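Local atomic coordinates of ORF14 (PDB entry 2WPX), a protein that binds acetyl-CoA and probably acts as an acyltransferase in clavulanic acid biosynthesis, its chain pairing two GCN5-related N-acetyltransferase (GNAT) units. Residues Y236-A240 and L284-N288; T184-I188 and R233-H237; R118-T122 and W331-A335; A73-A77 and H108-A113; A155-L161 and F322-W328. All blocks are in the same frame, centred on the assembly; numbering follows the deposited sequence.

Interaction 1: Y236-A240 and L284-N288; sequences YHTGA and LKLAN
The carboxamide of Asn-288 is the flat group at the centre of this contact, turned toward the backbone of Tyr-236 and the hydroxyl of Thr-238. Its CG lies 3.6 Å from Tyr-236 O, and Asn-288 CB comes within 3.4 Å of Thr-238 OG1, so the amide is set between a strand carbonyl and a threonine side chain. The two aromatic rings of the strand lie elsewhere: Tyr-236 starts toward the helix but its ring runs off to meet Tyr-291 edge-to-face, with its OH bonded to Glu-296, while His-237 leaves the strand away from the helix and stacks on Trp-185.

The side chains of Thr-238 and Asn-288 pass each other heading opposite ways, and the two residues have their CA atoms 5.3 Å apart. The first torsion of Thr-238 (chi1 -60°) sets CG2 anti to the backbone N and divides the work of the side chain: OG1 faces the amide, whereas CG2 turns to the apolar side, 3.5 Å from Leu-284 CD2 and 4.1 Å from Ala-287 CB. Leu-284 leaves the helix to one side, yet its CD2 bends back to the strand and also reaches Ala-240 CB at 4.1 Å. Leu-182 of the neighbouring strand extends this apolar patch.

The axes approach to 8.0 Å and run at 139°, nearer antiparallel than parallel. Such close helix-on-sheet packing, with Thr-238 and Asn-288 as the polar pair and Leu-284, Ala-287 and Ala-240 as the apolar part, places helix 280-295 against strand 234-242 in the alpha/beta core of the second GNAT unit.

Interaction 2: T184-I188 and R233-H237; sequences TWGTI and RRAYH
Trp-185 and His-237 form an antiparallel hydrogen-bonded pair in which all four backbone N and O atoms are matched. Trp-185 N donates to His-237 O at 2.9 Å. In return Trp-185 O accepts twice: from His-237 N at 2.7 Å, close to the line of the C=O bond, and from His-237 ND1 at 3.2 Å, which comes from above the carbonyl plane although the oxygen lies in the plane of the imidazole. ND1 also makes a weak bond to Gly-186 O, so one ring N-H is shared by two successive carbonyls. Trp-185 NE1 lies over the imidazole face at an angle too poor for a bond to ND1.

Trp-185 CG sits between its backbone N and carbonyl carbon (chi1 67°), which folds the indole over His-237: its five-membered ring makes an offset stack with the imidazole, centroids 4.1 Å apart and planes at 15°. Beyond Gly-186 the pairing passes to a side chain. Thr-187 OG1 accepts from Ala-235 N at 3.2 Å, and a water donates to Ala-235 O at 2.7 Å while touching OG1 weakly. This is the frayed end of an antiparallel ladder, where edge strand 180-185 leaves strand 234-242.

Interaction 3: R118-T122 and W331-A335; sequences RTTLT and WTAEA
Leu-121 and Ala-333 exchange two backbone hydrogen bonds, the mark of a hydrogen-bonded pair in an antiparallel beta ladder, here between strand 120-127 and the last strand of the chain, 323-334. The bond from Leu-121 N to Ala-333 O, 2.9 Å, is almost straight (176°). The return bond, Ala-333 N to Leu-121 O, is equally short, though its N-H is more bent. A third bond, Ala-335 N to Thr-119 O at 3.0 Å, carries the pairing past the end of the ladder. The short axes come within 4.6 Å and run at 154°.

Around these bonds, Thr-120 with Glu-334 and Thr-122 with Thr-332 are the non-hydrogen-bonded pairs, all four side chains sharing one face. CA-H...O contacts supplement them, such as Thr-332 CA to Leu-121 O at 3.3 Å. On the face of Leu-121 and Ala-333, their CB atoms are 4.4 Å apart, beneath Ala-113 and Trp-106 of helix 101-115. Trp-331 turns its indole away, NE1 bonding Glu-127, and its side chain comes to about 6 Å from the bound acetyl-CoA.

Packing ends in two close details. Ala-335 CB rests on the carbonyl oxygens at the start of the other segment, 3.4 Å from Arg-118 O. Thr-332 carries its hydroxyl anti to the backbone N (chi1 -179°), which takes OG1 obliquely across the strands to 3.1 Å from Thr-120 CG2.

Interaction 4: A73-A77 and H108-A113; sequences ALRLA and HARELA
Leu-74 and Leu-76, two residues apart on one face of strand 69-79, reach to the surface of helix 101-115 and make the apolar contacts of this pair. Leu-74 holds CG anti to its backbone N (chi1 168°), which carries the branch to the helix, where both methyls are used: CD1 meets Ala-109 CB at 3.8 Å, and CD2 meets Leu-112 CD1 at 3.7 Å. Leu-76 holds CG beside the backbone N and uses a single methyl, CD1, which lies 3.9 Å from Leu-112 CB. Leu-112 thus touches both strand leucines, at tip and root. The side chain of Leu-74 is about 7 Å from the bound acetyl-CoA.

Contacts with polar groups are limited to packing. Leu-74 CD2 lies 3.6 Å from Ala-109 N and touches the His-108 ring obliquely; that ring stacks with Phe-10 and meets Trp-62 edge-to-face. Leu-76 CD1 is 4.1 Å from Ala-109 O, which Ala-113 N already bonds within the helix.

The charged groups lie away from the interface. Arg-75 points from the far face of the strand to a salt bridge with Asp-61, and Arg-110 reaches Glu-334 O. With axes 9.7 Å apart at 28°, helix and strand run nearly parallel, as in the core of GNAT enzymes. Methyl-to-methyl contact is short-ranged and scarcely directional, implying that complementary shape and exclusion of water, rather than polar bonds, hold these segments together.

Interaction 5: A155-L161 and F322-W328; sequences AGTHQWL and FEPYDRW
Segments 155-161 and 322-328 pair antiparallel, with a classic beta bulge where Tyr-325 and Asp-326 both face His-158: His-158 O takes a 2.9 Å bond from Tyr-325 N and a weak one, 3.5 Å, from Asp-326 N.

His-158 carries its ring anti to the backbone N (chi1 -176°), alongside Asp-326. Its ND1 donates to the syn lone pair of Asp-326 OD2 at 3.0 Å, in the imidazole plane, ring and carboxylate being nearly coplanar, while NE2 bonds Glu-303, so carboxylates hold both ring nitrogens. Trp-328 covers one imidazole face as an offset stack, centroids 4.4 Å apart and planes at 24°. Trp-160 turns its edge to the Tyr-325 face in an offset edge-to-face pair, centroids 5.7 Å apart and planes at 88°. A water accepts from Trp-160 NE1 at 2.7 Å and donates to Asp-326 OD1, tying indole to carboxylate. Farther along, Leu-161 CB stands over the centre of the Phe-322 ring, 3.7 Å from Phe-322 CD2, and Ala-155 CB lies over the guanidinium of Arg-327.

Strand 149-162 is thereby held between strand 323-334 and strand 301-307, with Phe-322 and Gln-159 meeting Asn-317 of helix 311-319 and Arg-37 making cation-pi contacts with Trp-160 and Tyr-325.

How the interactions relate
Along the chain, interaction 4 closes first; interactions 1, 2 and 5 form within the 208 residues between the segments of interaction 3. Interactions 1 and 2 share Tyr-236 and His-237 on strand 234-242, with centres 10 Å apart, joining it to helix 280-295 and strand 180-185. Interactions 3 and 4 have centres 11 Å apart and meet through Arg-118 N and Ala-113 O. The two groups stand on opposite sides of the chain's centre, interactions 1 and 4 being about 38 Å apart between centres. Interaction 5, 12 Å from that centre, shares strand 323-334 with interaction 3, so the last strand lies between strands 120-127 and 149-162, the latter pairing with 301-307 of the second half.

Interaction 1: Y236-A240 and L284-N288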
# COMPACT_ATOMS: atom_id res chain seq x y z
N TYR A 236 5.03 -13.96 1.25
CA TYR A 236 5.94 -14.80 2.01
C TYR A 236 5.80 -14.46 3.50
O TYR A 236 5.88 -13.27 3.89
CB TYR A 236 7.40 -14.60 1.56
CG TYR A 236 7.70 -15.06 0.17
CD1 TYR A 236 7.43 -14.23 -0.95
CD2 TYR A 236 8.25 -16.32 -0.06
CE1 TYR A 236 7.71 -14.65 -2.23
CE2 TYR A 236 8.53 -16.73 -1.36
CZ TYR A 236 8.24 -15.90 -2.41
OH TYR A 236 8.52 -16.28 -3.67
N HIS A 237 5.54 -15.49 4.33
CA HIS A 237 5.26 -15.27 5.76
C HIS A 237 6.21 -16.05 6.67
O HIS A 237 6.54 -17.19 6.39
CB HIS A 237 3.84 -15.67 6.10
CG HIS A 237 2.81 -14.95 5.29
ND1 HIS A 237 2.42 -15.38 4.04
CD2 HIS A 237 2.11 -13.82 5.54
CE1 HIS A 237 1.50 -14.56 3.57
NE2 HIS A 237 1.28 -13.61 4.46
N THR A 238 6.67 -15.40 7.72
CA THR A 238 7.34 -16.04 8.83
C THR A 238 6.60 -15.66 10.11
O THR A 238 6.19 -14.52 10.30
CB THR A 238 8.78 -15.56 8.95
OG1 THR A 238 9.47 -15.89 7.73
CG2 THR A 238 9.48 -16.24 10.18
N GLY A 239 6.37 -16.64 10.96
CA GLY A 239 5.69 -16.44 12.23
C GLY A 239 6.49 -16.99 13.39
O GLY A 239 7.32 -17.88 13.24
N ALA A 240 6.29 -16.42 14.57
CA ALA A 240 6.98 -16.94 15.72
C ALA A 240 5.95 -17.51 16.65
O ALA A 240 4.98 -16.83 17.00
CB ALA A 240 7.77 -15.86 16.41
N LEU A 284 12.14 -11.97 13.01
CA LEU A 284 11.12 -12.15 12.01
C LEU A 284 11.47 -11.48 10.63
O LEU A 284 11.38 -12.13 9.60
CB LEU A 284 9.76 -11.69 12.57
CG LEU A 284 9.11 -12.69 13.53
CD1 LEU A 284 7.81 -12.11 14.06
CD2 LEU A 284 8.84 -14.08 12.90
N LYS A 285 11.90 -10.23 10.60
CA LYS A 285 12.21 -9.61 9.30
C LYS A 285 13.36 -10.27 8.58
O LYS A 285 13.31 -10.44 7.36
CB LYS A 285 12.48 -8.11 9.40
CG LYS A 285 11.29 -7.33 9.79
CD LYS A 285 11.76 -5.93 10.10
CE LYS A 285 10.74 -4.90 9.64
NZ LYS A 285 9.81 -4.82 10.75
N LEU A 286 14.39 -10.65 9.35
CA LEU A 286 15.57 -11.25 8.76
C LEU A 286 15.27 -12.66 8.32
O LEU A 286 15.69 -13.04 7.22
CB LEU A 286 16.74 -11.24 9.71
CG LEU A 286 17.40 -9.87 9.78
CD1 LEU A 286 18.32 -9.94 10.96
CD2 LEU A 286 18.19 -9.57 8.51
N ALA A 287 14.55 -13.43 9.13
CA ALA A 287 14.19 -14.79 8.68
C ALA A 287 13.27 -14.72 7.47
O ALA A 287 13.45 -15.48 6.53
CB ALA A 287 13.50 -15.62 9.85
N ASN A 288 12.27 -13.83 7.48
CA ASN A 288 11.38 -13.70 6.31
C ASN A 288 12.10 -13.19 5.05
O ASN A 288 11.78 -13.61 3.95
CB ASN A 288 10.19 -12.79 6.59
CG ASN A 288 8.93 -13.21 5.80
OD1 ASN A 288 8.17 -12.35 5.31
ND2 ASN A 288 8.70 -14.53 5.67

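Interaction 2: T184-I188 and R233-H237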
# COMPACT_ATOMS: atom_id res chain seq x y z
N THR A 184 6.96 -20.72 8.70
CA THR A 184 6.86 -19.97 7.43
C THR A 184 5.70 -20.52 6.63
O THR A 184 5.37 -21.71 6.72
CB THR A 184 8.13 -20.09 6.54
OG1 THR A 184 8.33 -21.48 6.14
CG2 THR A 184 9.37 -19.59 7.27
N TRP A 185 5.09 -19.66 5.82
CA TRP A 185 4.09 -20.09 4.85
C TRP A 185 3.97 -19.06 3.70
O TRP A 185 4.34 -17.89 3.87
CB TRP A 185 2.75 -20.29 5.55
CG TRP A 185 2.13 -19.07 6.07
CD1 TRP A 185 1.40 -18.17 5.37
CD2 TRP A 185 2.13 -18.60 7.43
NE1 TRP A 185 0.91 -17.19 6.19
CE2 TRP A 185 1.35 -17.43 7.46
CE3 TRP A 185 2.70 -19.07 8.62
CZ2 TRP A 185 1.14 -16.70 8.63
CZ3 TRP A 185 2.49 -18.36 9.77
CH2 TRP A 185 1.71 -17.18 9.77
N GLY A 186 3.44 -19.53 2.56
CA GLY A 186 3.42 -18.78 1.31
C GLY A 186 2.23 -17.84 1.25
O GLY A 186 1.91 -17.13 2.24
N THR A 187 1.54 -17.85 0.11
CA THR A 187 0.55 -16.84 -0.19
C THR A 187 -0.70 -17.07 0.60
O THR A 187 -1.39 -16.12 0.94
CB THR A 187 0.24 -16.87 -1.70
OG1 THR A 187 1.48 -16.71 -2.42
CG2 THR A 187 -0.67 -15.76 -2.08
N ILE A 188 -1.02 -18.32 0.89
CA ILE A 188 -2.24 -18.61 1.59
C ILE A 188 -1.85 -19.00 3.01
O ILE A 188 -0.95 -19.82 3.22
CB ILE A 188 -3.04 -19.80 0.90
CG1 ILE A 188 -3.32 -19.51 -0.58
CG2 ILE A 188 -4.28 -20.15 1.71
CD1 ILE A 188 -4.13 -18.20 -0.77
N ARG A 233 -0.13 -11.25 -7.31
CA ARG A 233 0.78 -11.04 -6.19
C ARG A 233 0.98 -12.34 -5.41
O ARG A 233 0.02 -13.05 -5.11
CB ARG A 233 0.23 -9.96 -5.25
CG ARG A 233 0.42 -8.58 -5.80
CD ARG A 233 -0.26 -7.56 -4.96
NE ARG A 233 0.04 -6.22 -5.47
CZ ARG A 233 1.07 -5.50 -5.03
NH1 ARG A 233 1.88 -6.02 -4.12
NH2 ARG A 233 1.29 -4.30 -5.51
N ARG A 234 2.23 -12.57 -5.03
CA ARG A 234 2.66 -13.70 -4.26
C ARG A 234 3.09 -13.18 -2.87
O ARG A 234 3.63 -12.07 -2.77
CB ARG A 234 3.95 -14.12 -4.94
CG ARG A 234 4.19 -15.49 -5.10
CD ARG A 234 4.84 -15.71 -6.47
NE ARG A 234 6.16 -15.14 -6.79
CZ ARG A 234 6.41 -14.46 -7.94
NH1 ARG A 234 5.43 -14.16 -8.80
NH2 ARG A 234 7.63 -14.05 -8.24
N ALA A 235 3.00 -13.99 -1.82
CA ALA A 235 3.41 -13.49 -0.50
C ALA A 235 4.27 -14.47 0.28
O ALA A 235 4.28 -15.67 -0.03
CB ALA A 235 2.18 -13.04 0.31
N TYR A 236 5.03 -13.96 1.25
CA TYR A 236 5.94 -14.80 2.01
C TYR A 236 5.80 -14.46 3.50
O TYR A 236 5.88 -13.27 3.89
CB TYR A 236 7.40 -14.60 1.56
CG TYR A 236 7.70 -15.06 0.17
CD1 TYR A 236 7.43 -14.23 -0.95
CD2 TYR A 236 8.25 -16.32 -0.06
CE1 TYR A 236 7.71 -14.65 -2.23
CE2 TYR A 236 8.53 -16.73 -1.36
CZ TYR A 236 8.24 -15.90 -2.41
OH TYR A 236 8.52 -16.28 -3.67
N HIS A 237 5.54 -15.49 4.33
CA HIS A 237 5.26 -15.27 5.76
C HIS A 237 6.21 -16.05 6.67
O HIS A 237 6.54 -17.19 6.39
CB HIS A 237 3.84 -15.67 6.10
CG HIS A 237 2.81 -14.95 5.29
ND1 HIS A 237 2.42 -15.38 4.04
CD2 HIS A 237 2.11 -13.82 5.54
CE1 HIS A 237 1.50 -14.56 3.57
NE2 HIS A 237 1.28 -13.61 4.46
O HOH W 1 4.77 -17.55 -1.89

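Interaction 3: R118-T122 and W331-A335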
# COMPACT_ATOMS: atom_id res chain seq x y z
N ARG A 118 -21.16 9.84 0.25
CA ARG A 118 -19.96 10.05 1.04
C ARG A 118 -19.86 11.54 1.29
O ARG A 118 -20.00 12.37 0.35
CB ARG A 118 -18.72 9.53 0.30
CG ARG A 118 -18.90 8.09 -0.15
CD ARG A 118 -19.42 7.21 0.97
NE ARG A 118 -19.84 5.86 0.57
CZ ARG A 118 -19.11 4.75 0.68
NH1 ARG A 118 -17.86 4.80 1.11
NH2 ARG A 118 -19.64 3.59 0.31
N THR A 119 -19.64 11.87 2.54
CA THR A 119 -19.44 13.22 2.99
C THR A 119 -17.99 13.71 2.77
O THR A 119 -17.74 14.93 2.65
CB THR A 119 -19.71 13.30 4.52
OG1 THR A 119 -21.06 12.87 4.77
CG2 THR A 119 -19.53 14.72 5.05
N THR A 120 -17.05 12.77 2.75
CA THR A 120 -15.63 13.11 2.88
C THR A 120 -14.77 12.38 1.82
O THR A 120 -14.98 11.20 1.50
CB THR A 120 -15.08 12.79 4.30
OG1 THR A 120 -15.69 13.63 5.27
CG2 THR A 120 -13.61 13.05 4.38
N LEU A 121 -13.82 13.12 1.25
CA LEU A 121 -12.90 12.56 0.29
C LEU A 121 -11.54 12.52 1.00
O LEU A 121 -11.17 13.47 1.68
CB LEU A 121 -12.86 13.49 -0.88
CG LEU A 121 -12.96 13.01 -2.31
CD1 LEU A 121 -13.67 11.65 -2.53
CD2 LEU A 121 -13.61 14.15 -3.08
N THR A 122 -10.83 11.40 0.92
CA THR A 122 -9.52 11.31 1.60
C THR A 122 -8.48 10.85 0.63
O THR A 122 -8.77 10.19 -0.39
CB THR A 122 -9.47 10.39 2.87
OG1 THR A 122 -9.54 9.02 2.49
CG2 THR A 122 -10.60 10.70 3.87
N TRP A 331 -4.60 13.48 3.70
CA TRP A 331 -5.36 14.71 3.51
C TRP A 331 -6.82 14.35 3.40
O TRP A 331 -7.17 13.23 3.04
CB TRP A 331 -4.94 15.44 2.23
CG TRP A 331 -3.52 16.14 2.15
CD1 TRP A 331 -2.31 15.54 2.20
CD2 TRP A 331 -3.26 17.52 1.95
NE1 TRP A 331 -1.30 16.45 2.02
CE2 TRP A 331 -1.86 17.69 1.89
CE3 TRP A 331 -4.09 18.65 1.85
CZ2 TRP A 331 -1.25 18.94 1.68
CZ3 TRP A 331 -3.48 19.89 1.65
CH2 TRP A 331 -2.07 20.02 1.58
N THR A 332 -7.67 15.35 3.61
CA THR A 332 -9.10 15.12 3.66
C THR A 332 -9.82 16.37 3.14
O THR A 332 -9.28 17.50 3.22
CB THR A 332 -9.58 14.81 5.12
OG1 THR A 332 -10.98 14.58 5.11
CG2 THR A 332 -9.31 16.02 6.09
N ALA A 333 -11.02 16.18 2.62
CA ALA A 333 -11.74 17.28 1.97
C ALA A 333 -13.23 17.04 2.06
O ALA A 333 -13.68 15.90 2.08
CB ALA A 333 -11.35 17.38 0.52
N GLU A 334 -13.99 18.13 2.13
CA GLU A 334 -15.44 18.05 1.96
C GLU A 334 -15.86 17.68 0.50
O GLU A 334 -15.33 18.19 -0.51
CB GLU A 334 -16.12 19.34 2.45
CG GLU A 334 -16.06 19.53 3.98
CD GLU A 334 -16.93 20.71 4.45
OE1 GLU A 334 -16.49 21.86 4.34
OE2 GLU A 334 -18.06 20.49 4.92
N ALA A 335 -16.80 16.76 0.41
CA ALA A 335 -17.41 16.38 -0.84
C ALA A 335 -18.42 17.43 -1.31
O ALA A 335 -18.49 17.72 -2.50
CB ALA A 335 -18.13 15.02 -0.65

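Interaction 4: A73-A77 and H108-A113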
# COMPACT_ATOMS: atom_id res chain seq x y z
N ALA A 73 -6.82 9.90 -15.08
CA ALA A 73 -7.55 8.78 -14.52
C ALA A 73 -7.93 9.16 -13.11
O ALA A 73 -7.17 9.82 -12.44
CB ALA A 73 -6.67 7.55 -14.51
N LEU A 74 -9.11 8.77 -12.70
CA LEU A 74 -9.53 8.94 -11.31
C LEU A 74 -10.04 7.63 -10.75
O LEU A 74 -10.89 7.04 -11.34
CB LEU A 74 -10.69 9.94 -11.26
CG LEU A 74 -11.47 10.07 -9.95
CD1 LEU A 74 -10.65 10.81 -8.91
CD2 LEU A 74 -12.83 10.78 -10.22
N ARG A 75 -9.57 7.19 -9.60
CA ARG A 75 -10.08 5.94 -9.03
C ARG A 75 -10.51 6.20 -7.60
O ARG A 75 -9.73 6.71 -6.80
CB ARG A 75 -8.99 4.85 -9.05
CG ARG A 75 -8.37 4.57 -10.46
CD ARG A 75 -7.71 3.12 -10.53
NE ARG A 75 -8.64 2.02 -10.20
CZ ARG A 75 -8.24 0.79 -9.91
NH1 ARG A 75 -6.94 0.51 -9.93
NH2 ARG A 75 -9.12 -0.15 -9.59
N LEU A 76 -11.76 5.86 -7.29
CA LEU A 76 -12.24 5.93 -5.92
C LEU A 76 -12.41 4.58 -5.33
O LEU A 76 -12.84 3.65 -6.00
CB LEU A 76 -13.60 6.60 -5.86
CG LEU A 76 -13.59 8.10 -6.08
CD1 LEU A 76 -14.87 8.65 -5.51
CD2 LEU A 76 -12.35 8.79 -5.49
N ALA A 77 -12.15 4.47 -4.04
CA ALA A 77 -12.48 3.22 -3.32
C ALA A 77 -13.51 3.61 -2.31
O ALA A 77 -13.35 4.60 -1.60
CB ALA A 77 -11.23 2.60 -2.63
N HIS A 108 -14.94 15.96 -10.48
CA HIS A 108 -15.63 14.73 -10.78
C HIS A 108 -15.60 13.82 -9.52
O HIS A 108 -16.62 13.26 -9.12
CB HIS A 108 -15.01 14.08 -12.04
CG HIS A 108 -15.74 12.88 -12.55
ND1 HIS A 108 -15.15 11.63 -12.63
CD2 HIS A 108 -17.00 12.71 -13.01
CE1 HIS A 108 -16.01 10.75 -13.08
NE2 HIS A 108 -17.15 11.37 -13.32
N ALA A 109 -14.43 13.71 -8.88
CA ALA A 109 -14.31 13.02 -7.55
C ALA A 109 -15.36 13.42 -6.50
O ALA A 109 -16.08 12.58 -6.02
CB ALA A 109 -12.87 13.17 -6.95
N ARG A 110 -15.48 14.71 -6.20
CA ARG A 110 -16.53 15.18 -5.30
C ARG A 110 -17.95 14.85 -5.71
O ARG A 110 -18.79 14.49 -4.84
CB ARG A 110 -16.35 16.68 -5.01
CG ARG A 110 -14.98 16.86 -4.38
CD ARG A 110 -14.60 18.28 -4.17
NE ARG A 110 -15.60 19.00 -3.42
CZ ARG A 110 -16.50 19.79 -3.99
NH1 ARG A 110 -16.47 19.92 -5.31
NH2 ARG A 110 -17.39 20.46 -3.27
N GLU A 111 -18.21 14.91 -7.01
CA GLU A 111 -19.48 14.44 -7.57
C GLU A 111 -19.74 12.91 -7.35
O GLU A 111 -20.86 12.50 -6.97
CB GLU A 111 -19.51 14.78 -9.05
CG GLU A 111 -20.83 14.56 -9.72
CD GLU A 111 -20.91 15.37 -11.02
OE1 GLU A 111 -20.26 14.97 -12.03
OE2 GLU A 111 -21.64 16.41 -11.04
N LEU A 112 -18.71 12.08 -7.58
CA LEU A 112 -18.83 10.60 -7.39
C LEU A 112 -19.02 10.28 -5.90
O LEU A 112 -19.88 9.50 -5.54
CB LEU A 112 -17.61 9.87 -7.93
CG LEU A 112 -17.45 9.84 -9.45
CD1 LEU A 112 -16.11 9.11 -9.80
CD2 LEU A 112 -18.71 9.24 -10.22
N ALA A 113 -18.29 10.98 -5.04
CA ALA A 113 -18.46 10.80 -3.60
C ALA A 113 -19.87 11.12 -3.18
O ALA A 113 -20.46 10.41 -2.36
CB ALA A 113 -17.50 11.63 -2.81

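Interaction 5: A155-L161 and F322-W328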
# COMPACT_ATOMS: atom_id res chain seq x y z
N ALA A 155 1.62 10.76 9.73
CA ALA A 155 1.97 10.40 8.39
C ALA A 155 2.78 9.09 8.34
O ALA A 155 3.30 8.61 9.37
CB ALA A 155 2.74 11.55 7.73
N GLY A 156 2.93 8.54 7.13
CA GLY A 156 3.69 7.31 6.97
C GLY A 156 5.12 7.65 6.58
O GLY A 156 5.35 8.54 5.76
N THR A 157 6.09 6.96 7.15
CA THR A 157 7.44 7.08 6.64
C THR A 157 7.75 5.94 5.71
O THR A 157 7.77 4.78 6.13
CB THR A 157 8.48 6.98 7.74
OG1 THR A 157 8.16 7.92 8.75
CG2 THR A 157 9.86 7.27 7.20
N HIS A 158 8.04 6.28 4.46
CA HIS A 158 8.16 5.29 3.40
C HIS A 158 9.62 5.00 3.17
O HIS A 158 10.37 5.92 2.90
CB HIS A 158 7.46 5.79 2.14
CG HIS A 158 7.46 4.80 1.02
ND1 HIS A 158 7.72 5.16 -0.27
CD2 HIS A 158 7.24 3.46 1.01
CE1 HIS A 158 7.67 4.09 -1.05
NE2 HIS A 158 7.37 3.04 -0.30
N GLN A 159 10.04 3.75 3.31
CA GLN A 159 11.48 3.49 3.41
C GLN A 159 11.99 2.52 2.35
O GLN A 159 11.23 1.70 1.87
CB GLN A 159 11.76 2.86 4.78
CG GLN A 159 11.52 3.75 6.00
CD GLN A 159 11.10 2.90 7.21
OE1 GLN A 159 11.93 2.23 7.80
NE2 GLN A 159 9.79 2.87 7.52
N TRP A 160 13.27 2.59 2.00
CA TRP A 160 13.82 1.68 1.02
C TRP A 160 15.05 0.98 1.55
O TRP A 160 15.86 1.56 2.25
CB TRP A 160 14.17 2.38 -0.32
CG TRP A 160 12.94 2.73 -1.17
CD1 TRP A 160 12.31 3.93 -1.20
CD2 TRP A 160 12.21 1.86 -2.06
NE1 TRP A 160 11.23 3.88 -2.04
CE2 TRP A 160 11.15 2.63 -2.60
CE3 TRP A 160 12.36 0.53 -2.48
CZ2 TRP A 160 10.25 2.11 -3.52
CZ3 TRP A 160 11.47 0.02 -3.36
CH2 TRP A 160 10.43 0.81 -3.91
N LEU A 161 15.13 -0.30 1.24
CA LEU A 161 16.33 -1.08 1.45
C LEU A 161 16.83 -1.55 0.10
O LEU A 161 16.10 -2.19 -0.66
CB LEU A 161 16.02 -2.27 2.32
CG LEU A 161 17.14 -3.35 2.41
CD1 LEU A 161 18.45 -2.81 3.05
CD2 LEU A 161 16.62 -4.61 3.13
N PHE A 322 17.10 -0.22 6.18
CA PHE A 322 16.03 0.55 5.57
C PHE A 322 16.33 2.07 5.73
O PHE A 322 16.74 2.49 6.80
CB PHE A 322 14.65 0.18 6.13
CG PHE A 322 14.00 -1.03 5.48
CD1 PHE A 322 14.13 -2.30 6.05
CD2 PHE A 322 13.26 -0.89 4.32
CE1 PHE A 322 13.52 -3.39 5.49
CE2 PHE A 322 12.63 -1.98 3.72
CZ PHE A 322 12.77 -3.24 4.29
N GLU A 323 16.15 2.86 4.66
CA GLU A 323 16.37 4.30 4.71
C GLU A 323 15.10 5.05 4.33
O GLU A 323 14.47 4.75 3.30
CB GLU A 323 17.55 4.74 3.84
CG GLU A 323 18.85 4.08 4.24
CD GLU A 323 20.04 4.43 3.32
OE1 GLU A 323 19.96 4.23 2.09
OE2 GLU A 323 21.08 4.89 3.83
N PRO A 324 14.69 5.98 5.18
CA PRO A 324 13.50 6.79 4.91
C PRO A 324 13.74 7.62 3.65
O PRO A 324 14.74 8.30 3.53
CB PRO A 324 13.38 7.68 6.15
CG PRO A 324 14.19 6.97 7.20
CD PRO A 324 15.31 6.30 6.47
N TYR A 325 12.82 7.52 2.71
CA TYR A 325 12.95 8.20 1.44
C TYR A 325 11.92 9.33 1.22
O TYR A 325 12.31 10.44 0.88
CB TYR A 325 12.84 7.20 0.32
CG TYR A 325 13.37 7.78 -0.93
CD1 TYR A 325 14.75 7.78 -1.19
CD2 TYR A 325 12.52 8.34 -1.87
CE1 TYR A 325 15.26 8.32 -2.34
CE2 TYR A 325 13.02 8.87 -3.04
CZ TYR A 325 14.39 8.86 -3.27
OH TYR A 325 14.90 9.40 -4.45
N ASP A 326 10.62 9.06 1.41
CA ASP A 326 9.60 10.09 1.29
C ASP A 326 8.48 9.88 2.32
O ASP A 326 8.48 8.88 3.06
CB ASP A 326 9.08 10.19 -0.14
CG ASP A 326 8.58 8.86 -0.63
OD1 ASP A 326 8.62 8.59 -1.85
OD2 ASP A 326 8.15 8.04 0.21
N ARG A 327 7.52 10.81 2.35
CA ARG A 327 6.53 10.88 3.42
C ARG A 327 5.12 10.71 2.84
O ARG A 327 4.80 11.28 1.78
CB ARG A 327 6.62 12.23 4.11
CG ARG A 327 5.79 12.32 5.39
CD ARG A 327 6.07 13.61 6.18
NE ARG A 327 5.47 13.62 7.51
CZ ARG A 327 4.71 14.60 7.99
NH1 ARG A 327 4.46 15.68 7.26
NH2 ARG A 327 4.21 14.52 9.22
N TRP A 328 4.27 9.93 3.52
CA TRP A 328 2.93 9.63 3.01
C TRP A 328 1.92 10.38 3.86
O TRP A 328 1.60 9.92 4.94
CB TRP A 328 2.65 8.12 3.10
CG TRP A 328 3.25 7.37 2.01
CD1 TRP A 328 4.04 7.86 1.02
CD2 TRP A 328 3.16 5.94 1.78
NE1 TRP A 328 4.43 6.85 0.17
CE2 TRP A 328 3.88 5.66 0.59
CE3 TRP A 328 2.53 4.88 2.45
CZ2 TRP A 328 4.00 4.34 0.05
CZ3 TRP A 328 2.63 3.56 1.90
CH2 TRP A 328 3.34 3.31 0.72
O HOH W 2 9.70 6.05 -2.69
O HOH W 3 18.32 2.67 0.85